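Local coordinates for protein leucyl-tRNA synthetase (Giardia intestinalis, PDB 3PZ6) that is the editing (CP1) domain of a class I synthetase that probably charges tRNA(Leu) with leucine, and probably deacylates mischarged tRNA, at residues N60-L70 / S145-T156; T91-W99 / V157-E165. The protein carries 2 engineered substitutions. All coordinates share one frame; numbering follows the deposited sequence.

Contact 1 of 2, residues N60-L70 / S145-T156; sequences NPKNKAIFDQL and SEISGSDLLLAT. Engineered in segment 145-156: S145 (natural residue Cys).
Q69 reaches from helix 61-70 to meet S145, an engineered serine, and E146 at the start of segment 145-156. With CG anti to its backbone N (chi1 -174°) and the chain extended beyond, Q69 carries its amide to the strand, where NE2 donates to E146 O at 2.9 Å and more weakly to S145 OG. I147 supplies an apolar neighbour: its CD1 lies 4.2 Å from I66 CG2. In the short helix that follows, S150 O accepts from K62 NZ at 2.8 Å; bends at chi2, chi3 and chi4 bring NZ between S150 O and L153 O. D151 O is bridged by a water to K62 O, and L152 CD2 meets I66 CD1 at 4.1 Å, the two side chains crossing at about a right angle. L153 O is the second acceptor of K62 NZ, also at 2.8 Å: a long, flexible cationic chain can curl to reach two carbonyls at the end of helix 149-152. Beyond the type II turn L152-A155, N63 uses both ends of its amide like a backbone mimic: T156 N donates to N63 OD1 (3.1 Å) and N63 ND2 to T156 O (2.9 Å), each on an in-plane lone pair. T156 OG1 also bonds Y21. Helix 61-70 runs nearly antiparallel to strand 145-148 (163°), packing I66 on strand 10-18 and L70 on strand 79-86.

Contact 2 of 2, residues T91-W99 / V157-E165; sequences TMVGQTNCW and VRAPLSPYE
An ST turn at S162 docks on the loop carrying Q95, ahead of strand 97-100. The S162 hydroxyl works in two directions: OG accepts from Y164 N at 3.2 Å, closing the turn, and donates to Q95 O, also at 3.2 Å, meeting an in-plane lone pair of that carbonyl. Its position follows from chi1 of -176°, which turns OG away from the backbone N of S162 and toward the facing loop; a small hydroxyl can fill both roles at once. Y164 brings the edge of its ring to the same carbonyl, with CD2 3.3 Å from Q95 O, while its OH bonds S224 O. In sequence, segment 91-99 begins with T91, the last residue of the threonine-rich TLRPET motif, which in related leucyl-tRNA synthetases lines the editing pocket and probably does so here. Just past it, V93 and M92 give the loop an apolar flank. V93 CG2 packs at 3.8 Å on P163 CD, the branched valine and the proline ring crossing at about a right angle, and M92 CB lies 4.2 Å from L161 CD2. Farther toward the sheet, Q95 lays its extended side chain beside A159 CB, and C98 SG rests 4.3 Å from V157 CG2, an apolar touch across strand 167-171, which pairs with both strands 97-100 and 156-158; L16 of strand 10-18 also touches C98.

How the contacts relate
The two contacts share a chain junction: segment 145-156 of contact 1 runs straight into segment 157-165 of contact 2, so that strand 156-158 is split between them and provides the physical link. The four segments alternate along the chain, so the two pairings cross in sequence. Their centres are about 19 Å apart, and the segments do not otherwise touch. The centre of contact 2 lies about 6 Å, and that of contact 1 about 15 Å, from the centre of the chain. Both reach the same mixed sheet, where strand 10-18 touches side chains of each. Segment 91-99 begins with the last residue of the threonine-rich motif, which probably lines the editing pocket, as in relatives, whereas contact 1 packs a helix over the sheet.

Contact 1 of 2, residues N60-L70 / S145-T156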
loop_
_atom_site.group_PDB
_atom_site.type_symbol
_atom_site.label_atom_id
_atom_site.label_comp_id
_atom_site.label_asym_id
_atom_site.label_seq_id
_atom_site.Cartn_x
_atom_site.Cartn_y
_atom_site.Cartn_z
ATOM N N ASN A 60 2.421 14.336 9.485
ATOM C CA ASN A 60 2.244 13.051 10.152
ATOM C C ASN A 60 3.417 12.716 11.066
ATOM O O ASN A 60 4.542 12.545 10.594
ATOM C CB ASN A 60 2.018 11.932 9.135
ATOM C CG ASN A 60 1.403 10.691 9.759
ATOM O OD1 ASN A 60 0.260 10.345 9.474
ATOM N ND2 ASN A 60 2.157 10.021 10.612
ATOM N N PRO A 61 3.147 12.608 12.381
ATOM C CA PRO A 61 4.155 12.372 13.413
ATOM C C PRO A 61 4.794 10.987 13.375
ATOM O O PRO A 61 5.911 10.819 13.863
ATOM C CB PRO A 61 3.370 12.547 14.711
ATOM C CG PRO A 61 1.962 12.224 14.342
ATOM C CD PRO A 61 1.798 12.751 12.958
ATOM N N LYS A 62 4.098 10.001 12.821
ATOM C CA LYS A 62 4.672 8.669 12.673
ATOM C C LYS A 62 5.770 8.673 11.611
ATOM O O LYS A 62 6.780 7.988 11.757
ATOM C CB LYS A 62 3.602 7.625 12.336
ATOM C CG LYS A 62 2.417 7.581 13.289
ATOM C CD LYS A 62 2.837 7.346 14.735
ATOM C CE LYS A 62 3.303 5.923 14.985
ATOM N NZ LYS A 62 2.164 4.977 14.902
ATOM N N ASN A 63 5.561 9.450 10.549
ATOM C CA ASN A 63 6.556 9.618 9.491
ATOM C C ASN A 63 7.828 10.277 10.021
ATOM O O ASN A 63 8.934 9.804 9.749
ATOM C CB ASN A 63 5.989 10.431 8.319
ATOM C CG ASN A 63 4.824 9.739 7.623
ATOM O OD1 ASN A 63 3.957 9.150 8.268
ATOM N ND2 ASN A 63 4.789 9.829 6.302
ATOM N N LYS A 64 7.655 11.350 10.795
ATOM C CA LYS A 64 8.766 12.074 11.406
ATOM C C LYS A 64 9.611 11.179 12.319
ATOM O O LYS A 64 10.842 11.211 12.256
ATOM C CB LYS A 64 8.259 13.304 12.168
ATOM N N ALA A 65 8.950 10.371 13.146
ATOM C CA ALA A 65 9.654 9.484 14.073
ATOM C C ALA A 65 10.484 8.424 13.355
ATOM O O ALA A 65 11.583 8.092 13.803
ATOM C CB ALA A 65 8.683 8.835 15.051
ATOM N N ILE A 66 9.960 7.900 12.245
ATOM C CA ILE A 66 10.712 6.961 11.415
ATOM C C ILE A 66 11.959 7.643 10.843
ATOM O O ILE A 66 13.048 7.076 10.887
ATOM C CB ILE A 66 9.847 6.353 10.284
ATOM C CG1 ILE A 66 8.734 5.477 10.873
ATOM C CG2 ILE A 66 10.706 5.529 9.333
ATOM C CD1 ILE A 66 7.582 5.175 9.913
ATOM N N PHE A 67 11.795 8.865 10.332
ATOM C CA PHE A 67 12.919 9.622 9.779
ATOM C C PHE A 67 13.958 9.973 10.846
ATOM O O PHE A 67 15.151 9.769 10.635
ATOM C CB PHE A 67 12.448 10.882 9.034
ATOM C CG PHE A 67 11.846 10.605 7.680
ATOM C CD1 PHE A 67 12.608 10.047 6.663
ATOM C CD2 PHE A 67 10.521 10.922 7.416
ATOM C CE1 PHE A 67 12.049 9.791 5.411
ATOM C CE2 PHE A 67 9.958 10.667 6.171
ATOM C CZ PHE A 67 10.722 10.103 5.167
ATOM N N ASP A 68 13.499 10.474 11.991
ATOM C CA ASP A 68 14.389 10.800 13.110
ATOM C C ASP A 68 15.261 9.615 13.518
ATOM O O ASP A 68 16.445 9.780 13.816
ATOM C CB ASP A 68 13.592 11.308 14.314
ATOM C CG ASP A 68 13.162 12.759 14.164
ATOM O OD1 ASP A 68 13.439 13.364 13.102
ATOM O OD2 ASP A 68 12.546 13.300 15.110
ATOM N N GLN A 69 14.664 8.425 13.516
ATOM C CA GLN A 69 15.356 7.186 13.844
ATOM C C GLN A 69 16.341 6.798 12.740
ATOM O O GLN A 69 17.435 6.314 13.023
ATOM C CB GLN A 69 14.333 6.069 14.064
ATOM C CG GLN A 69 14.910 4.751 14.546
ATOM C CD GLN A 69 13.989 3.579 14.260
ATOM O OE1 GLN A 69 12.795 3.610 14.581
ATOM N NE2 GLN A 69 14.544 2.534 13.654
ATOM N N LEU A 70 15.952 7.016 11.486
ATOM C CA LEU A 70 16.827 6.727 10.348
ATOM C C LEU A 70 18.031 7.675 10.311
ATOM O O LEU A 70 19.144 7.271 9.973
ATOM C CB LEU A 70 16.043 6.772 9.033
ATOM C CG LEU A 70 14.946 5.716 8.830
ATOM C CD1 LEU A 70 14.166 5.970 7.548
ATOM C CD2 LEU A 70 15.504 4.293 8.848
ATOM N N SER A 145 18.325 -0.120 10.377
ATOM C CA SER A 145 17.698 -0.194 11.694
ATOM C C SER A 145 16.376 -0.948 11.607
ATOM O O SER A 145 15.839 -1.172 10.514
ATOM C CB SER A 145 17.497 1.196 12.318
ATOM O OG SER A 145 16.786 2.078 11.462
ATOM N N GLU A 146 15.875 -1.349 12.769
ATOM C CA GLU A 146 14.664 -2.144 12.870
ATOM C C GLU A 146 13.463 -1.214 12.952
ATOM O O GLU A 146 13.532 -0.166 13.599
ATOM C CB GLU A 146 14.749 -3.017 14.120
ATOM C CG GLU A 146 13.815 -4.196 14.154
ATOM C CD GLU A 146 13.999 -5.018 15.411
ATOM O OE1 GLU A 146 14.989 -5.777 15.490
ATOM O OE2 GLU A 146 13.144 -4.914 16.322
ATOM N N ILE A 147 12.377 -1.586 12.278
ATOM C CA ILE A 147 11.133 -0.820 12.325
ATOM C C ILE A 147 9.997 -1.745 12.757
ATOM O O ILE A 147 9.750 -2.761 12.110
ATOM C CB ILE A 147 10.784 -0.183 10.943
ATOM C CG1 ILE A 147 11.934 0.680 10.401
ATOM C CG2 ILE A 147 9.492 0.624 11.024
ATOM C CD1 ILE A 147 12.151 2.010 11.130
ATOM N N SER A 148 9.310 -1.405 13.845
ATOM C CA SER A 148 8.141 -2.184 14.262
ATOM C C SER A 148 6.873 -1.745 13.522
ATOM O O SER A 148 6.809 -0.634 12.999
ATOM C CB SER A 148 7.932 -2.123 15.783
ATOM O OG SER A 148 7.681 -0.807 16.228
ATOM N N GLY A 149 5.876 -2.627 13.476
ATOM C CA GLY A 149 4.571 -2.297 12.906
ATOM C C GLY A 149 3.961 -1.075 13.563
ATOM O O GLY A 149 3.401 -0.209 12.888
ATOM N N SER A 150 4.087 -1.015 14.888
ATOM C CA SER A 150 3.678 0.135 15.691
ATOM C C SER A 150 4.160 1.475 15.136
ATOM O O SER A 150 3.396 2.439 15.094
ATOM C CB SER A 150 4.183 -0.026 17.124
ATOM O OG SER A 150 3.218 -0.685 17.911
ATOM N N ASP A 151 5.429 1.526 14.732
ATOM C CA ASP A 151 6.020 2.729 14.169
ATOM C C ASP A 151 5.387 3.073 12.815
ATOM O O ASP A 151 5.125 4.246 12.523
ATOM C CB ASP A 151 7.535 2.559 14.011
ATOM C CG ASP A 151 8.249 2.359 15.336
ATOM O OD1 ASP A 151 7.787 2.905 16.368
ATOM O OD2 ASP A 151 9.285 1.656 15.344
ATOM N N LEU A 152 5.131 2.037 12.016
ATOM C CA LEU A 152 4.538 2.181 10.684
ATOM C C LEU A 152 3.063 2.565 10.709
ATOM O O LEU A 152 2.587 3.296 9.838
ATOM C CB LEU A 152 4.704 0.891 9.878
ATOM C CG LEU A 152 6.123 0.511 9.479
ATOM C CD1 LEU A 152 6.119 -0.894 8.951
ATOM C CD2 LEU A 152 6.672 1.480 8.444
ATOM N N LEU A 153 2.346 2.072 11.713
ATOM C CA LEU A 153 0.899 2.239 11.767
ATOM C C LEU A 153 0.508 3.717 11.702
ATOM O O LEU A 153 1.161 4.570 12.303
ATOM C CB LEU A 153 0.338 1.565 13.020
ATOM C CG LEU A 153 -0.975 0.793 12.874
ATOM C CD1 LEU A 153 -0.830 -0.394 11.914
ATOM C CD2 LEU A 153 -1.478 0.315 14.236
ATOM N N LEU A 154 -0.540 4.005 10.936
ATOM C CA LEU A 154 -1.046 5.370 10.732
ATOM C C LEU A 154 -0.014 6.361 10.145
ATOM O O LEU A 154 -0.112 7.566 10.357
ATOM C CB LEU A 154 -1.701 5.916 12.008
ATOM C CG LEU A 154 -2.616 4.955 12.773
ATOM C CD1 LEU A 154 -3.087 5.594 14.061
ATOM C CD2 LEU A 154 -3.806 4.484 11.927
ATOM N N ALA A 155 0.963 5.839 9.408
ATOM C CA ALA A 155 1.848 6.669 8.600
ATOM C C ALA A 155 1.171 6.970 7.268
ATOM O O ALA A 155 0.171 6.333 6.918
ATOM C CB ALA A 155 3.166 5.964 8.365
ATOM N N THR A 156 1.702 7.943 6.532
ATOM C CA THR A 156 1.157 8.274 5.222
ATOM C C THR A 156 2.169 7.994 4.132
ATOM O O THR A 156 3.355 8.295 4.278
ATOM C CB THR A 156 0.711 9.745 5.098
ATOM O OG1 THR A 156 1.833 10.593 5.317
ATOM C CG2 THR A 156 -0.346 10.081 6.095
HETATM O O HOH W 1 6.534 6.288 13.931
#

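Contact 2 of 2, residues T91-W99 / V157-E165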
loop_
_atom_site.group_PDB
_atom_site.type_symbol
_atom_site.label_atom_id
_atom_site.label_comp_id
_atom_site.label_asym_id
_atom_site.label_seq_id
_atom_site.Cartn_x
_atom_site.Cartn_y
_atom_site.Cartn_z
ATOM N N THR A 91 -4.836 -3.281 -10.452
ATOM C CA THR A 91 -5.686 -2.746 -9.397
ATOM C C THR A 91 -5.030 -1.580 -8.646
ATOM O O THR A 91 -5.651 -0.984 -7.755
ATOM C CB THR A 91 -6.100 -3.835 -8.366
ATOM O OG1 THR A 91 -4.930 -4.397 -7.773
ATOM C CG2 THR A 91 -6.926 -4.946 -9.006
ATOM N N MET A 92 -3.791 -1.249 -9.018
ATOM C CA MET A 92 -2.990 -0.256 -8.291
ATOM C C MET A 92 -3.546 1.172 -8.276
ATOM O O MET A 92 -3.224 1.960 -7.386
ATOM C CB MET A 92 -1.529 -0.276 -8.750
ATOM C CG MET A 92 -0.700 -1.446 -8.194
ATOM S SD MET A 92 -0.857 -1.696 -6.400
ATOM C CE MET A 92 -2.005 -3.069 -6.354
ATOM N N VAL A 93 -4.386 1.501 -9.245
ATOM C CA VAL A 93 -5.020 2.813 -9.284
ATOM C C VAL A 93 -6.196 2.929 -8.292
ATOM O O VAL A 93 -6.746 4.014 -8.097
ATOM C CB VAL A 93 -5.432 3.192 -10.741
ATOM C CG1 VAL A 93 -6.336 2.124 -11.347
ATOM C CG2 VAL A 93 -6.085 4.577 -10.803
ATOM N N GLY A 94 -6.563 1.817 -7.659
ATOM C CA GLY A 94 -7.695 1.778 -6.728
ATOM C C GLY A 94 -7.334 1.733 -5.253
ATOM O O GLY A 94 -8.212 1.552 -4.401
ATOM N N GLN A 95 -6.051 1.901 -4.947
ATOM C CA GLN A 95 -5.554 1.904 -3.565
ATOM C C GLN A 95 -6.158 2.988 -2.679
ATOM O O GLN A 95 -6.098 4.179 -3.003
ATOM C CB GLN A 95 -4.042 2.073 -3.550
ATOM C CG GLN A 95 -3.272 0.879 -4.035
ATOM C CD GLN A 95 -1.837 1.221 -4.229
ATOM O OE1 GLN A 95 -1.468 1.887 -5.199
ATOM N NE2 GLN A 95 -1.006 0.802 -3.289
ATOM N N THR A 96 -6.718 2.562 -1.552
ATOM C CA THR A 96 -7.285 3.473 -0.563
ATOM C C THR A 96 -6.399 3.590 0.680
ATOM O O THR A 96 -6.525 4.536 1.460
ATOM C CB THR A 96 -8.647 2.972 -0.096
ATOM O OG1 THR A 96 -8.483 1.658 0.432
ATOM C CG2 THR A 96 -9.633 2.942 -1.242
ATOM N N ASN A 97 -5.523 2.604 0.851
ATOM C CA ASN A 97 -4.667 2.473 2.022
ATOM C C ASN A 97 -3.711 1.307 1.800
ATOM O O ASN A 97 -3.682 0.720 0.714
ATOM C CB ASN A 97 -5.507 2.239 3.291
ATOM C CG ASN A 97 -6.283 0.909 3.267
ATOM O OD1 ASN A 97 -5.910 -0.052 3.943
ATOM N ND2 ASN A 97 -7.360 0.858 2.489
ATOM N N CYS A 98 -2.924 0.975 2.819
ATOM C CA CYS A 98 -2.160 -0.267 2.813
ATOM C C CYS A 98 -2.177 -0.900 4.207
ATOM O O CYS A 98 -2.730 -0.321 5.140
ATOM C CB CYS A 98 -0.737 -0.047 2.294
ATOM S SG CYS A 98 0.280 1.036 3.310
ATOM N N TRP A 99 -1.594 -2.093 4.327
ATOM C CA TRP A 99 -1.702 -2.901 5.537
ATOM C C TRP A 99 -0.332 -3.311 6.051
ATOM O O TRP A 99 0.539 -3.678 5.269
ATOM C CB TRP A 99 -2.495 -4.177 5.273
ATOM C CG TRP A 99 -3.861 -4.019 4.691
ATOM C CD1 TRP A 99 -4.272 -4.448 3.465
ATOM C CD2 TRP A 99 -5.014 -3.431 5.315
ATOM N NE1 TRP A 99 -5.598 -4.159 3.276
ATOM C CE2 TRP A 99 -6.083 -3.535 4.394
ATOM C CE3 TRP A 99 -5.246 -2.820 6.559
ATOM C CZ2 TRP A 99 -7.368 -3.047 4.669
ATOM C CZ3 TRP A 99 -6.518 -2.344 6.837
ATOM C CH2 TRP A 99 -7.569 -2.458 5.888
ATOM N N VAL A 157 1.689 7.414 3.042
ATOM C CA VAL A 157 2.542 7.122 1.911
ATOM C C VAL A 157 1.975 7.712 0.621
ATOM O O VAL A 157 0.782 8.026 0.535
ATOM C CB VAL A 157 2.858 5.585 1.770
ATOM C CG1 VAL A 157 3.736 5.098 2.944
ATOM C CG2 VAL A 157 1.585 4.738 1.637
ATOM N N ARG A 158 2.850 7.892 -0.363
ATOM C CA ARG A 158 2.449 8.296 -1.700
ATOM C C ARG A 158 2.301 6.992 -2.457
ATOM O O ARG A 158 3.277 6.258 -2.619
ATOM C CB ARG A 158 3.529 9.172 -2.335
ATOM C CG ARG A 158 3.032 10.177 -3.387
ATOM C CD ARG A 158 3.014 11.631 -2.853
ATOM N NE ARG A 158 4.361 12.102 -2.502
ATOM C CZ ARG A 158 4.638 13.171 -1.751
ATOM N NH1 ARG A 158 3.663 13.929 -1.252
ATOM N NH2 ARG A 158 5.906 13.478 -1.496
ATOM N N ALA A 159 1.082 6.668 -2.876
ATOM C CA ALA A 159 0.839 5.420 -3.587
ATOM C C ALA A 159 0.881 5.612 -5.095
ATOM O O ALA A 159 0.154 6.436 -5.646
ATOM C CB ALA A 159 -0.481 4.810 -3.174
ATOM N N PRO A 160 1.731 4.840 -5.777
ATOM C CA PRO A 160 1.805 4.960 -7.224
ATOM C C PRO A 160 0.467 4.669 -7.907
ATOM O O PRO A 160 -0.293 3.808 -7.447
ATOM C CB PRO A 160 2.843 3.905 -7.608
ATOM C CG PRO A 160 2.902 2.981 -6.472
ATOM C CD PRO A 160 2.611 3.776 -5.262
ATOM N N LEU A 161 0.196 5.422 -8.979
ATOM C CA LEU A 161 -0.974 5.258 -9.862
ATOM C C LEU A 161 -2.321 5.658 -9.260
ATOM O O LEU A 161 -3.264 5.964 -9.995
ATOM C CB LEU A 161 -1.031 3.844 -10.450
ATOM C CG LEU A 161 -0.330 3.575 -11.791
ATOM C CD1 LEU A 161 0.921 4.433 -12.020
ATOM C CD2 LEU A 161 -0.002 2.094 -11.900
ATOM N N SER A 162 -2.405 5.662 -7.933
ATOM C CA SER A 162 -3.584 6.145 -7.215
ATOM C C SER A 162 -3.794 7.656 -7.430
ATOM O O SER A 162 -2.824 8.425 -7.446
ATOM C CB SER A 162 -3.438 5.840 -5.727
ATOM O OG SER A 162 -4.597 6.213 -5.006
ATOM N N PRO A 163 -5.052 8.081 -7.637
ATOM C CA PRO A 163 -5.376 9.507 -7.682
ATOM C C PRO A 163 -5.308 10.168 -6.307
ATOM O O PRO A 163 -5.336 11.392 -6.215
ATOM C CB PRO A 163 -6.822 9.526 -8.194
ATOM C CG PRO A 163 -7.348 8.176 -7.898
ATOM C CD PRO A 163 -6.194 7.252 -8.060
ATOM N N TYR A 164 -5.237 9.368 -5.249
ATOM C CA TYR A 164 -5.107 9.914 -3.903
ATOM C C TYR A 164 -3.694 10.450 -3.676
ATOM O O TYR A 164 -2.714 9.765 -3.964
ATOM C CB TYR A 164 -5.465 8.854 -2.859
ATOM C CG TYR A 164 -6.939 8.504 -2.825
ATOM C CD1 TYR A 164 -7.906 9.490 -2.615
ATOM C CD2 TYR A 164 -7.366 7.187 -2.992
ATOM C CE1 TYR A 164 -9.260 9.177 -2.575
ATOM C CE2 TYR A 164 -8.717 6.861 -2.949
ATOM C CZ TYR A 164 -9.663 7.861 -2.745
ATOM O OH TYR A 164 -11.012 7.550 -2.701
ATOM N N GLU A 165 -3.595 11.679 -3.182
ATOM C CA GLU A 165 -2.296 12.339 -3.016
ATOM C C GLU A 165 -1.469 11.708 -1.889
ATOM O O GLU A 165 -0.233 11.788 -1.885
ATOM C CB GLU A 165 -2.461 13.857 -2.843
ATOM C CG GLU A 165 -3.180 14.342 -1.575
ATOM C CD GLU A 165 -4.696 14.055 -1.524
ATOM O OE1 GLU A 165 -5.358 14.576 -0.596
ATOM O OE2 GLU A 165 -5.235 13.312 -2.380
#